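Local coordinates for protein lactococcal phage P2 ORF15 (Lactococcus phage p2, PDB 2WZP) that is the distal tail (Dit) protein of the phage, and probably builds the ring at the tail tip on which the host-recognition baseplate is assembled, at residues L93-E98 and G150-K155; Q88-L93 and K155-I160; T259-D264 and G279-T284; Y252-F257 and F294-T299. All coordinates share one frame; numbering follows the deposited sequence.

The four contacts fall into two pairs, one in each family domain of this distal tail protein. Contacts 1 and 2 follow the same two antiparallel strands of the N-terminal domain, share Leu93 and Lys155, and have centres 15 Å apart; contact 1 is nested inside the chain loop that contact 2 closes. Contacts 3 and 4 belong to the C-terminal domain, with centres 21 Å apart and contact 3 nested inside contact 4. Between the pairs nothing touches: contacts 2 and 4 still have about 20 Å between nearest atoms, contacts 1 and 3 about 36 Å. Another protein of the assembly reaches contacts 3 and 4, whereas a second copy of this one packs on Asp159 of contact 2.

Contact 1 (L93-E98 and G150-K155); sequences LETFGE and GTFSEK
Thr95 and Phe152 close this end of an antiparallel strand pair, their side chains lying next to each other and heading the same way. Starting from Thr95, CB lies 4.0 Å from Phe152 N. At its tip OG1 takes the place of a backbone acceptor: Phe152 N donates to it over 2.8 Å, at an N-H...O angle of 168°. A chi1 of 77° sets the hydroxyl between its own N and carbonyl carbon, facing the backbone N of Phe152, where it also meets the Phe152 ring at the edge, 3.6 Å from CD2. The methyl CG2 rests on Phe152 CB at 3.9 Å. In the other direction Thr95 N gives a 2.9 Å bond to Phe152 O. Further in, regular pairing takes over: Leu93 and Glu154 form a hydrogen-bonded pair, Glu154 N reaching Leu93 O in 2.7 Å. Glu94 and Ser153, a non-hydrogen-bonded pair, share the opposite sheet face. Towards the loop, Thr151 CB packs on Thr95 O at 3.3 Å. Asn103 of helix 100-115 is hydrogen-bonded through OD1 to both Thr95 OG1 and Gly97 N, tying strand end and loop to the helix. That helix covers the face of Leu93 and Glu154, with Met107 against Phe152 and Phe110 against Leu93, while strand 54-57 flanks segment 93-98 along its other edge.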
loop_
_atom_site.group_PDB
_atom_site.type_symbol
_atom_site.label_atom_id
_atom_site.label_comp_id
_atom_site.label_asym_id
_atom_site.label_seq_id
_atom_site.Cartn_x
_atom_site.Cartn_y
_atom_site.Cartn_z
ATOM N N LEU M 93 2.807 -17.230 19.832
ATOM C CA LEU M 93 3.498 -17.975 20.885
ATOM C C LEU M 93 4.613 -17.073 21.399
ATOM O O LEU M 93 5.485 -16.637 20.640
ATOM C CB LEU M 93 3.995 -19.341 20.327
ATOM C CG LEU M 93 5.010 -20.207 21.106
ATOM C CD1 LEU M 93 4.340 -20.968 22.196
ATOM C CD2 LEU M 93 5.576 -21.266 20.222
ATOM N N GLU M 94 4.496 -16.692 22.658
ATOM C CA GLU M 94 5.423 -15.798 23.322
ATOM C C GLU M 94 6.046 -16.467 24.546
ATOM O O GLU M 94 5.350 -17.212 25.265
ATOM C CB GLU M 94 4.694 -14.512 23.701
ATOM C CG GLU M 94 4.688 -13.489 22.574
ATOM C CD GLU M 94 4.180 -12.103 22.926
ATOM O OE1 GLU M 94 4.320 -11.679 24.098
ATOM O OE2 GLU M 94 3.664 -11.423 22.009
ATOM N N THR M 95 7.366 -16.239 24.761
ATOM C CA THR M 95 8.089 -16.798 25.928
ATOM C C THR M 95 8.470 -15.725 26.942
ATOM O O THR M 95 8.624 -14.555 26.579
ATOM C CB THR M 95 9.216 -17.763 25.567
ATOM O OG1 THR M 95 10.364 -17.044 25.104
ATOM C CG2 THR M 95 8.777 -18.862 24.580
ATOM N N PHE M 96 8.535 -16.110 28.233
ATOM C CA PHE M 96 8.797 -15.196 29.351
ATOM C C PHE M 96 9.949 -15.667 30.260
ATOM O O PHE M 96 9.907 -15.482 31.475
ATOM C CB PHE M 96 7.483 -14.863 30.106
ATOM C CG PHE M 96 6.401 -14.322 29.190
ATOM C CD1 PHE M 96 6.181 -12.952 29.070
ATOM C CD2 PHE M 96 5.622 -15.180 28.420
ATOM C CE1 PHE M 96 5.205 -12.450 28.185
ATOM C CE2 PHE M 96 4.676 -14.675 27.514
ATOM C CZ PHE M 96 4.460 -13.315 27.413
ATOM N N GLY M 97 10.973 -16.256 29.651
ATOM C CA GLY M 97 12.184 -16.664 30.356
ATOM C C GLY M 97 13.000 -15.440 30.713
ATOM O O GLY M 97 12.911 -14.412 30.031
ATOM N N GLU M 98 13.750 -15.521 31.813
ATOM C CA GLU M 98 14.526 -14.387 32.310
ATOM C C GLU M 98 15.947 -14.307 31.747
ATOM O O GLU M 98 16.696 -13.391 32.097
ATOM C CB GLU M 98 14.495 -14.331 33.840
ATOM C CG GLU M 98 13.166 -13.825 34.394
ATOM C CD GLU M 98 12.577 -14.629 35.540
ATOM O OE1 GLU M 98 13.300 -14.886 36.531
ATOM O OE2 GLU M 98 11.375 -14.975 35.460
ATOM N N GLY M 150 16.091 -12.353 25.571
ATOM C CA GLY M 150 15.970 -13.335 24.501
ATOM C C GLY M 150 14.638 -14.058 24.421
ATOM O O GLY M 150 14.585 -15.218 24.016
ATOM N N THR M 151 13.552 -13.377 24.777
ATOM C CA THR M 151 12.201 -13.909 24.731
ATOM C C THR M 151 11.754 -14.152 23.286
ATOM O O THR M 151 12.123 -13.404 22.376
ATOM C CB THR M 151 11.244 -12.975 25.457
ATOM O OG1 THR M 151 11.317 -11.684 24.855
ATOM C CG2 THR M 151 11.531 -12.889 26.944
ATOM N N PHE M 152 10.945 -15.193 23.087
ATOM C CA PHE M 152 10.455 -15.535 21.765
ATOM C C PHE M 152 9.088 -14.943 21.489
ATOM O O PHE M 152 8.306 -14.739 22.412
ATOM C CB PHE M 152 10.449 -17.059 21.589
ATOM C CG PHE M 152 11.824 -17.650 21.367
ATOM C CD1 PHE M 152 12.336 -17.800 20.082
ATOM C CD2 PHE M 152 12.599 -18.073 22.442
ATOM C CE1 PHE M 152 13.589 -18.390 19.878
ATOM C CE2 PHE M 152 13.866 -18.629 22.240
ATOM C CZ PHE M 152 14.361 -18.769 20.963
ATOM N N SER M 153 8.844 -14.598 20.221
ATOM C CA SER M 153 7.580 -14.112 19.663
ATOM C C SER M 153 7.446 -14.842 18.319
ATOM O O SER M 153 8.075 -14.450 17.321
ATOM C CB SER M 153 7.571 -12.593 19.491
ATOM O OG SER M 153 6.220 -12.151 19.441
ATOM N N GLU M 154 6.735 -15.982 18.338
ATOM C CA GLU M 154 6.577 -16.872 17.185
ATOM C C GLU M 154 5.107 -17.136 16.834
ATOM O O GLU M 154 4.204 -16.565 17.463
ATOM C CB GLU M 154 7.323 -18.210 17.459
ATOM C CG GLU M 154 8.813 -18.097 17.766
ATOM C CD GLU M 154 9.728 -17.346 16.799
ATOM O OE1 GLU M 154 10.809 -16.905 17.248
ATOM O OE2 GLU M 154 9.375 -17.181 15.610
ATOM N N LYS M 155 4.875 -18.010 15.842
ATOM C CA LYS M 155 3.536 -18.422 15.414
ATOM C C LYS M 155 3.429 -19.935 15.471
ATOM O O LYS M 155 4.314 -20.628 14.966
ATOM C CB LYS M 155 3.235 -17.952 13.981
ATOM C CG LYS M 155 3.256 -16.452 13.806
ATOM C CD LYS M 155 2.082 -15.672 14.399
ATOM C CE LYS M 155 2.107 -14.306 13.732
ATOM N NZ LYS M 155 1.626 -14.329 12.310
HETATM O O HOH W 1 7.753 -12.173 24.452
#

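Contact 2 (Q88-L93 and K155-I160); sequences QIEFKL and KITFDI
Gln88 and Asp159 meet at one end of this strand pair, where Gln88 NE2 bonds Asp159 OD1 at 2.9 Å. The acceptor lies in the Gln88 amide plane, but the donor comes to the carboxylate from above its plane. On the same face, Glu90 stretches across Thr157 with CG anti to the backbone N (chi1 -174°), bringing OE1 to 3.5 Å from Lys155 NZ, a long salt bridge. One water spans that pair; another joins Glu90 OE2 to Thr157 OG1, a hydroxyl also bonded to Asp139. Behind these side chains, Ile89 with Phe158 and Phe91 with Ile156 form the hydrogen-bonded antiparallel pairs that place strands 89-95 and 153-163 side by side in the seven-stranded sheet of the N-terminal domain. On the other face the two segments present apolar side chains. Those of Ile89 and Ile160 cross at about a right angle, CG1 of Ile89 3.7 Å from CD1 of Ile160, Phe91 CB sits 3.9 Å from Ile156 CG2, and Phe91 CD2 meets the edge of the Phe158 ring. Farther out, Phe56 of strand 54-57 stacks on Phe91, and Leu135 and Leu137 of strand 130-140 pack on Phe158 and Ile156. Phe110 and Ile114 of helix 100-115 cover Ile156.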
loop_
_atom_site.group_PDB
_atom_site.type_symbol
_atom_site.label_atom_id
_atom_site.label_comp_id
_atom_site.label_asym_id
_atom_site.label_seq_id
_atom_site.Cartn_x
_atom_site.Cartn_y
_atom_site.Cartn_z
ATOM N N GLN M 88 -8.234 -24.314 11.190
ATOM C CA GLN M 88 -7.018 -24.470 11.990
ATOM C C GLN M 88 -6.939 -23.327 12.991
ATOM O O GLN M 88 -7.461 -22.236 12.719
ATOM C CB GLN M 88 -5.776 -24.361 11.112
ATOM C CG GLN M 88 -5.579 -25.471 10.122
ATOM C CD GLN M 88 -4.300 -25.233 9.395
ATOM O OE1 GLN M 88 -3.975 -24.103 8.984
ATOM N NE2 GLN M 88 -3.559 -26.296 9.181
ATOM N N ILE M 89 -6.275 -23.558 14.130
ATOM C CA ILE M 89 -6.079 -22.506 15.111
ATOM C C ILE M 89 -4.628 -22.090 15.096
ATOM O O ILE M 89 -3.724 -22.891 15.356
ATOM C CB ILE M 89 -6.571 -22.803 16.554
ATOM C CG1 ILE M 89 -7.947 -23.492 16.566
ATOM C CG2 ILE M 89 -6.591 -21.487 17.368
ATOM C CD1 ILE M 89 -8.448 -24.013 17.983
ATOM N N GLU M 90 -4.414 -20.825 14.789
ATOM C CA GLU M 90 -3.098 -20.242 14.837
ATOM C C GLU M 90 -3.075 -19.310 16.039
ATOM O O GLU M 90 -4.024 -18.573 16.271
ATOM C CB GLU M 90 -2.785 -19.506 13.551
ATOM C CG GLU M 90 -1.357 -19.005 13.494
ATOM C CD GLU M 90 -1.093 -18.131 12.300
ATOM O OE1 GLU M 90 -0.711 -16.957 12.499
ATOM O OE2 GLU M 90 -1.278 -18.615 11.162
ATOM N N PHE M 91 -2.028 -19.415 16.844
ATOM C CA PHE M 91 -1.820 -18.579 18.015
ATOM C C PHE M 91 -0.461 -17.880 17.870
ATOM O O PHE M 91 0.416 -18.358 17.146
ATOM C CB PHE M 91 -1.736 -19.450 19.274
ATOM C CG PHE M 91 -2.991 -20.124 19.753
ATOM C CD1 PHE M 91 -3.894 -19.449 20.565
ATOM C CD2 PHE M 91 -3.202 -21.478 19.515
ATOM C CE1 PHE M 91 -5.018 -20.094 21.072
ATOM C CE2 PHE M 91 -4.320 -22.131 20.035
ATOM C CZ PHE M 91 -5.224 -21.433 20.807
ATOM N N LYS M 92 -0.303 -16.760 18.574
ATOM C CA LYS M 92 0.936 -16.038 18.740
ATOM C C LYS M 92 1.557 -16.773 19.956
ATOM O O LYS M 92 0.878 -16.968 20.966
ATOM C CB LYS M 92 0.658 -14.569 19.114
ATOM C CG LYS M 92 0.437 -13.642 17.945
ATOM C CD LYS M 92 0.460 -12.197 18.413
ATOM C CE LYS M 92 0.434 -11.200 17.275
ATOM N NZ LYS M 92 -0.871 -11.176 16.547
ATOM N N LEU M 93 2.807 -17.230 19.832
ATOM C CA LEU M 93 3.498 -17.975 20.885
ATOM C C LEU M 93 4.613 -17.073 21.399
ATOM O O LEU M 93 5.485 -16.637 20.640
ATOM C CB LEU M 93 3.995 -19.341 20.327
ATOM C CG LEU M 93 5.010 -20.207 21.106
ATOM C CD1 LEU M 93 4.340 -20.968 22.196
ATOM C CD2 LEU M 93 5.576 -21.266 20.222
ATOM N N LYS M 155 4.875 -18.010 15.842
ATOM C CA LYS M 155 3.536 -18.422 15.414
ATOM C C LYS M 155 3.429 -19.935 15.471
ATOM O O LYS M 155 4.314 -20.628 14.966
ATOM C CB LYS M 155 3.235 -17.952 13.981
ATOM C CG LYS M 155 3.256 -16.452 13.806
ATOM C CD LYS M 155 2.082 -15.672 14.399
ATOM C CE LYS M 155 2.107 -14.306 13.732
ATOM N NZ LYS M 155 1.626 -14.329 12.310
ATOM N N ILE M 156 2.369 -20.454 16.115
ATOM C CA ILE M 156 2.095 -21.887 16.201
ATOM C C ILE M 156 0.723 -22.156 15.560
ATOM O O ILE M 156 -0.195 -21.358 15.766
ATOM C CB ILE M 156 2.263 -22.439 17.641
ATOM C CG1 ILE M 156 2.453 -23.973 17.639
ATOM C CG2 ILE M 156 1.164 -21.966 18.623
ATOM C CD1 ILE M 156 2.770 -24.593 18.961
ATOM N N THR M 157 0.614 -23.205 14.722
ATOM C CA THR M 157 -0.629 -23.579 14.021
ATOM C C THR M 157 -0.970 -25.036 14.288
ATOM O O THR M 157 -0.103 -25.914 14.204
ATOM C CB THR M 157 -0.544 -23.335 12.515
ATOM O OG1 THR M 157 -0.036 -22.033 12.260
ATOM C CG2 THR M 157 -1.873 -23.550 11.792
ATOM N N PHE M 158 -2.254 -25.282 14.562
ATOM C CA PHE M 158 -2.738 -26.608 14.844
ATOM C C PHE M 158 -3.822 -27.024 13.924
ATOM O O PHE M 158 -4.775 -26.274 13.681
ATOM C CB PHE M 158 -3.305 -26.687 16.266
ATOM C CG PHE M 158 -2.289 -26.529 17.359
ATOM C CD1 PHE M 158 -1.552 -27.617 17.806
ATOM C CD2 PHE M 158 -2.111 -25.302 17.993
ATOM C CE1 PHE M 158 -0.619 -27.473 18.838
ATOM C CE2 PHE M 158 -1.192 -25.168 19.047
ATOM C CZ PHE M 158 -0.449 -26.253 19.452
ATOM N N ASP M 159 -3.737 -28.283 13.508
ATOM C CA ASP M 159 -4.793 -28.959 12.779
ATOM C C ASP M 159 -5.755 -29.461 13.853
ATOM O O ASP M 159 -5.326 -29.907 14.903
ATOM C CB ASP M 159 -4.241 -30.154 11.996
ATOM C CG ASP M 159 -3.710 -29.823 10.618
ATOM O OD1 ASP M 159 -4.369 -29.008 9.902
ATOM O OD2 ASP M 159 -2.744 -30.506 10.174
ATOM N N ILE M 160 -7.044 -29.379 13.580
ATOM C CA ILE M 160 -8.131 -29.826 14.454
ATOM C C ILE M 160 -8.368 -31.321 14.270
ATOM O O ILE M 160 -8.406 -31.808 13.134
ATOM C CB ILE M 160 -9.432 -29.047 14.085
ATOM C CG1 ILE M 160 -9.264 -27.501 14.107
ATOM C CG2 ILE M 160 -10.654 -29.533 14.879
ATOM C CD1 ILE M 160 -9.009 -26.795 15.430
HETATM O O HOH W 2 -1.404 -20.839 9.832
HETATM O O HOH W 3 -0.823 -14.218 10.880
#

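Contact 3 (T259-D264 and G279-T284); sequences TEQVQD and GWKGTT
Asp264 anchors the loop before strand 265-269 to the tip of a beta hairpin, whose type II' turn runs from Lys281 to Thr284 with Gly282 and Thr283 at its corners. The close side is polar, and the hairpin offers its backbone to it: Asp264 N bonds Trp280 O at 2.7 Å, and Gly282 N donates to Asp264 OD2 at 2.6 Å, coming from above the carboxylate plane. Beside them the buried Gln263 folds back at chi2 (-60°), laying OE1 against Gly279 C at 3.3 Å, while its NE2 bonds Gln261 O within its own loop. Thr259 OG1 grips that same carbonyl from the opposite face. A water within bonding distance of both Gln263 OE1 and Thr284 O probably links them. Asp264 is itself exposed, though its bonds are short. Looser is the side of Gln261, Val262 and Lys281, which is open to solvent. There the Lys281 chain passes Gln261 at about a right angle, CD to OE1 3.7 Å, and turns at chi4 (55°) so that NZ donates a 3.1 Å hydrogen bond to Val262 O.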
loop_
_atom_site.group_PDB
_atom_site.type_symbol
_atom_site.label_atom_id
_atom_site.label_comp_id
_atom_site.label_asym_id
_atom_site.label_seq_id
_atom_site.Cartn_x
_atom_site.Cartn_y
_atom_site.Cartn_z
ATOM N N THR M 259 -17.526 -64.543 21.531
ATOM C CA THR M 259 -16.212 -65.112 21.838
ATOM C C THR M 259 -16.271 -66.607 22.115
ATOM O O THR M 259 -17.276 -67.109 22.607
ATOM C CB THR M 259 -15.561 -64.355 22.997
ATOM O OG1 THR M 259 -16.427 -64.389 24.131
ATOM C CG2 THR M 259 -15.266 -62.920 22.651
ATOM N N GLU M 260 -15.186 -67.316 21.805
ATOM C CA GLU M 260 -15.056 -68.740 22.068
ATOM C C GLU M 260 -14.973 -68.987 23.586
ATOM O O GLU M 260 -15.603 -69.920 24.089
ATOM C CB GLU M 260 -13.802 -69.289 21.368
ATOM C CG GLU M 260 -13.935 -70.744 20.933
ATOM C CD GLU M 260 -14.921 -70.975 19.799
ATOM O OE1 GLU M 260 -14.501 -70.859 18.624
ATOM O OE2 GLU M 260 -16.117 -71.232 20.081
ATOM N N GLN M 261 -14.215 -68.117 24.307
ATOM C CA GLN M 261 -14.007 -68.164 25.758
ATOM C C GLN M 261 -14.625 -66.963 26.459
ATOM O O GLN M 261 -14.618 -65.866 25.915
ATOM C CB GLN M 261 -12.501 -68.166 26.085
ATOM C CG GLN M 261 -11.742 -69.429 25.687
ATOM C CD GLN M 261 -10.312 -69.428 26.180
ATOM O OE1 GLN M 261 -9.846 -68.515 26.871
ATOM N NE2 GLN M 261 -9.576 -70.468 25.842
ATOM N N VAL M 262 -15.069 -67.158 27.703
ATOM C CA VAL M 262 -15.617 -66.094 28.552
ATOM C C VAL M 262 -14.519 -65.049 28.833
ATOM O O VAL M 262 -13.397 -65.410 29.146
ATOM C CB VAL M 262 -16.244 -66.673 29.862
ATOM C CG1 VAL M 262 -16.824 -65.571 30.743
ATOM C CG2 VAL M 262 -17.337 -67.669 29.527
ATOM N N GLN M 263 -14.849 -63.768 28.724
ATOM C CA GLN M 263 -13.922 -62.673 28.966
ATOM C C GLN M 263 -14.315 -62.019 30.269
ATOM O O GLN M 263 -15.516 -61.920 30.559
ATOM C CB GLN M 263 -14.010 -61.641 27.823
ATOM C CG GLN M 263 -13.668 -62.183 26.427
ATOM C CD GLN M 263 -12.280 -62.753 26.270
ATOM O OE1 GLN M 263 -11.275 -62.083 26.505
ATOM N NE2 GLN M 263 -12.194 -63.983 25.778
ATOM N N ASP M 264 -13.328 -61.571 31.069
ATOM C CA ASP M 264 -13.635 -60.904 32.345
ATOM C C ASP M 264 -14.436 -59.604 32.104
ATOM O O ASP M 264 -15.363 -59.286 32.854
ATOM C CB ASP M 264 -12.343 -60.604 33.122
ATOM C CG ASP M 264 -11.515 -61.819 33.514
ATOM O OD1 ASP M 264 -12.086 -62.939 33.592
ATOM O OD2 ASP M 264 -10.309 -61.650 33.779
ATOM N N GLY M 279 -11.217 -57.937 24.244
ATOM C CA GLY M 279 -11.634 -58.697 25.407
ATOM C C GLY M 279 -10.470 -58.934 26.356
ATOM O O GLY M 279 -9.330 -59.150 25.917
ATOM N N TRP M 280 -10.739 -58.865 27.670
ATOM C CA TRP M 280 -9.690 -59.061 28.681
ATOM C C TRP M 280 -9.967 -60.276 29.551
ATOM O O TRP M 280 -11.075 -60.425 30.081
ATOM C CB TRP M 280 -9.484 -57.805 29.543
ATOM C CG TRP M 280 -8.805 -56.680 28.825
ATOM C CD1 TRP M 280 -9.392 -55.721 28.058
ATOM C CD2 TRP M 280 -7.420 -56.335 28.907
ATOM N NE1 TRP M 280 -8.453 -54.800 27.650
ATOM C CE2 TRP M 280 -7.227 -55.183 28.114
ATOM C CE3 TRP M 280 -6.314 -56.894 29.569
ATOM C CZ2 TRP M 280 -5.972 -54.589 27.956
ATOM C CZ3 TRP M 280 -5.069 -56.311 29.408
ATOM C CH2 TRP M 280 -4.901 -55.190 28.586
ATOM N N LYS M 281 -9.002 -61.188 29.621
ATOM C CA LYS M 281 -9.148 -62.385 30.437
ATOM C C LYS M 281 -7.909 -62.444 31.286
ATOM O O LYS M 281 -6.829 -62.795 30.810
ATOM C CB LYS M 281 -9.363 -63.651 29.594
ATOM C CG LYS M 281 -9.981 -64.768 30.414
ATOM C CD LYS M 281 -10.257 -66.047 29.627
ATOM C CE LYS M 281 -10.673 -67.178 30.552
ATOM N NZ LYS M 281 -11.842 -66.829 31.425
ATOM N N GLY M 282 -8.071 -62.014 32.527
ATOM C CA GLY M 282 -6.981 -61.842 33.468
ATOM C C GLY M 282 -6.287 -60.561 33.065
ATOM O O GLY M 282 -6.920 -59.486 33.002
ATOM N N THR M 283 -5.008 -60.688 32.691
ATOM C CA THR M 283 -4.225 -59.545 32.223
ATOM C C THR M 283 -3.925 -59.679 30.732
ATOM O O THR M 283 -3.068 -58.968 30.202
ATOM C CB THR M 283 -2.981 -59.392 33.097
ATOM O OG1 THR M 283 -2.228 -60.607 33.053
ATOM C CG2 THR M 283 -3.328 -58.997 34.530
ATOM N N THR M 284 -4.638 -60.607 30.053
ATOM C CA THR M 284 -4.468 -60.896 28.629
ATOM C C THR M 284 -5.541 -60.230 27.795
ATOM O O THR M 284 -6.736 -60.455 28.029
ATOM C CB THR M 284 -4.411 -62.415 28.373
ATOM O OG1 THR M 284 -3.483 -63.018 29.265
ATOM C CG2 THR M 284 -4.041 -62.754 26.930
HETATM O O HOH W 4 -8.633 -62.153 26.500
#

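Contact 4 (Y252-F257 and F294-T299); sequences YTAIVF and FERYRT
Thr253 reaches the loop 294-299 through its side chain rather than its backbone: OG1 donates to Thr299 O over 2.6 Å, in the carbonyl plane and on a lone pair. Putting that hydroxyl anti to the backbone N (chi1 -155°) carries it to the loop, where it also lies at the edge of the Tyr297 ring, 3.7 Å from CD1. Next along, Ala254 N makes a weak bond to Arg296 O. Ile255 runs alongside Tyr297 in a CH-pi contact, CG1 lying over the ring face 3.9 Å from the centroid. Strand 251-257 is outermost within this chain in a four-stranded antiparallel sheet of the C-terminal domain, and its edge is lined here by an irregular loop with an inverse gamma turn centred on Tyr297. On the other side of the strand, Val256 CG2 covers one face of the Arg296 guanidinium, 3.8 Å from NH2, while NH1 is salt-bridged to Glu251. Tyr252 brings the edge of its ring to Thr299, CD1 to CG2 4.1 Å. Tyr297 OH is hydrogen-bonded to the hydroxyl of Tyr277, and a basic side chain from another protein of the assembly bonds Tyr297 O and makes a cation-pi contact with its ring.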
loop_
_atom_site.group_PDB
_atom_site.type_symbol
_atom_site.label_atom_id
_atom_site.label_comp_id
_atom_site.label_asym_id
_atom_site.label_seq_id
_atom_site.Cartn_x
_atom_site.Cartn_y
_atom_site.Cartn_z
ATOM N N TYR M 252 -30.924 -49.316 15.224
ATOM C CA TYR M 252 -30.289 -48.813 14.004
ATOM C C TYR M 252 -28.795 -49.186 13.905
ATOM O O TYR M 252 -28.217 -49.052 12.829
ATOM C CB TYR M 252 -30.519 -47.287 13.843
ATOM C CG TYR M 252 -29.856 -46.455 14.922
ATOM C CD1 TYR M 252 -28.552 -45.989 14.768
ATOM C CD2 TYR M 252 -30.517 -46.167 16.111
ATOM C CE1 TYR M 252 -27.921 -45.257 15.775
ATOM C CE2 TYR M 252 -29.902 -45.420 17.115
ATOM C CZ TYR M 252 -28.600 -44.974 16.946
ATOM O OH TYR M 252 -27.972 -44.265 17.940
ATOM N N THR M 253 -28.176 -49.595 15.032
ATOM C CA THR M 253 -26.770 -50.020 15.166
ATOM C C THR M 253 -26.550 -50.762 16.500
ATOM O O THR M 253 -27.328 -50.579 17.453
ATOM C CB THR M 253 -25.757 -48.862 14.933
ATOM O OG1 THR M 253 -24.516 -49.425 14.519
ATOM C CG2 THR M 253 -25.515 -47.995 16.177
ATOM N N ALA M 254 -25.471 -51.578 16.559
ATOM C CA ALA M 254 -25.076 -52.361 17.737
ATOM C C ALA M 254 -23.640 -52.881 17.596
ATOM O O ALA M 254 -23.187 -53.194 16.490
ATOM C CB ALA M 254 -26.017 -53.538 17.921
ATOM N N ILE M 255 -22.938 -52.985 18.724
ATOM C CA ILE M 255 -21.575 -53.519 18.815
ATOM C C ILE M 255 -21.735 -54.762 19.692
ATOM O O ILE M 255 -21.881 -54.623 20.897
ATOM C CB ILE M 255 -20.594 -52.461 19.406
ATOM C CG1 ILE M 255 -20.609 -51.164 18.560
ATOM C CG2 ILE M 255 -19.181 -53.032 19.525
ATOM C CD1 ILE M 255 -20.259 -49.926 19.303
ATOM N N VAL M 256 -21.842 -55.960 19.061
ATOM C CA VAL M 256 -22.095 -57.259 19.708
ATOM C C VAL M 256 -20.976 -58.240 19.328
ATOM O O VAL M 256 -20.532 -58.254 18.176
ATOM C CB VAL M 256 -23.509 -57.817 19.333
ATOM C CG1 VAL M 256 -23.856 -59.063 20.130
ATOM C CG2 VAL M 256 -24.594 -56.771 19.521
ATOM N N PHE M 257 -20.570 -59.091 20.290
ATOM C CA PHE M 257 -19.501 -60.066 20.114
ATOM C C PHE M 257 -19.914 -61.464 20.542
ATOM O O PHE M 257 -20.653 -61.620 21.508
ATOM C CB PHE M 257 -18.294 -59.659 20.993
ATOM C CG PHE M 257 -17.796 -58.249 20.764
ATOM C CD1 PHE M 257 -16.903 -57.968 19.730
ATOM C CD2 PHE M 257 -18.225 -57.197 21.579
ATOM C CE1 PHE M 257 -16.460 -56.671 19.514
ATOM C CE2 PHE M 257 -17.769 -55.894 21.358
ATOM C CZ PHE M 257 -16.880 -55.649 20.342
ATOM N N PHE M 294 -20.758 -57.790 12.312
ATOM C CA PHE M 294 -20.559 -56.736 11.325
ATOM C C PHE M 294 -21.868 -56.227 10.724
ATOM O O PHE M 294 -22.028 -55.013 10.580
ATOM C CB PHE M 294 -19.566 -57.210 10.239
ATOM C CG PHE M 294 -18.254 -57.759 10.795
ATOM C CD1 PHE M 294 -17.361 -56.930 11.479
ATOM C CD2 PHE M 294 -17.913 -59.096 10.631
ATOM C CE1 PHE M 294 -16.151 -57.435 11.987
ATOM C CE2 PHE M 294 -16.720 -59.603 11.163
ATOM C CZ PHE M 294 -15.837 -58.764 11.820
ATOM N N GLU M 295 -22.830 -57.130 10.437
ATOM C CA GLU M 295 -24.126 -56.733 9.895
ATOM C C GLU M 295 -24.922 -55.825 10.849
ATOM O O GLU M 295 -25.642 -54.945 10.387
ATOM C CB GLU M 295 -24.959 -57.953 9.517
ATOM C CG GLU M 295 -26.325 -57.570 8.975
ATOM C CD GLU M 295 -27.156 -58.671 8.365
ATOM O OE1 GLU M 295 -28.272 -58.360 7.885
ATOM O OE2 GLU M 295 -26.675 -59.829 8.320
ATOM N N ARG M 296 -24.816 -56.042 12.153
ATOM C CA ARG M 296 -25.519 -55.231 13.137
ATOM C C ARG M 296 -24.835 -53.901 13.370
ATOM O O ARG M 296 -25.492 -52.952 13.801
ATOM C CB ARG M 296 -25.616 -55.981 14.461
ATOM C CG ARG M 296 -26.870 -56.771 14.582
ATOM C CD ARG M 296 -26.919 -57.324 15.958
ATOM N NE ARG M 296 -27.862 -56.603 16.800
ATOM C CZ ARG M 296 -28.322 -57.090 17.942
ATOM N NH1 ARG M 296 -29.199 -56.403 18.655
ATOM N NH2 ARG M 296 -27.914 -58.273 18.378
ATOM N N TYR M 297 -23.506 -53.848 13.167
ATOM C CA TYR M 297 -22.731 -52.618 13.308
ATOM C C TYR M 297 -22.914 -51.841 12.014
ATOM O O TYR M 297 -22.044 -51.885 11.149
ATOM C CB TYR M 297 -21.248 -52.944 13.534
ATOM C CG TYR M 297 -20.438 -51.836 14.161
ATOM C CD1 TYR M 297 -21.024 -50.628 14.516
ATOM C CD2 TYR M 297 -19.097 -52.015 14.458
ATOM C CE1 TYR M 297 -20.293 -49.622 15.135
ATOM C CE2 TYR M 297 -18.358 -51.023 15.097
ATOM C CZ TYR M 297 -18.960 -49.823 15.427
ATOM O OH TYR M 297 -18.231 -48.829 16.031
ATOM N N ARG M 298 -24.079 -51.195 11.856
ATOM C CA ARG M 298 -24.428 -50.460 10.651
ATOM C C ARG M 298 -23.643 -49.158 10.592
ATOM O O ARG M 298 -23.099 -48.813 9.545
ATOM C CB ARG M 298 -25.963 -50.226 10.574
ATOM C CG ARG M 298 -26.428 -49.054 9.639
ATOM C CD ARG M 298 -26.258 -49.347 8.138
ATOM N NE ARG M 298 -26.392 -48.193 7.228
ATOM C CZ ARG M 298 -25.406 -47.360 6.883
ATOM N NH1 ARG M 298 -24.199 -47.478 7.431
ATOM N NH2 ARG M 298 -25.627 -46.382 6.015
ATOM N N THR M 299 -23.559 -48.455 11.726
ATOM C CA THR M 299 -22.918 -47.143 11.829
ATOM C C THR M 299 -22.322 -46.880 13.213
ATOM O O THR M 299 -22.666 -47.565 14.178
ATOM C CB THR M 299 -23.947 -46.051 11.462
ATOM O OG1 THR M 299 -23.272 -44.800 11.439
ATOM C CG2 THR M 299 -25.138 -45.971 12.470
#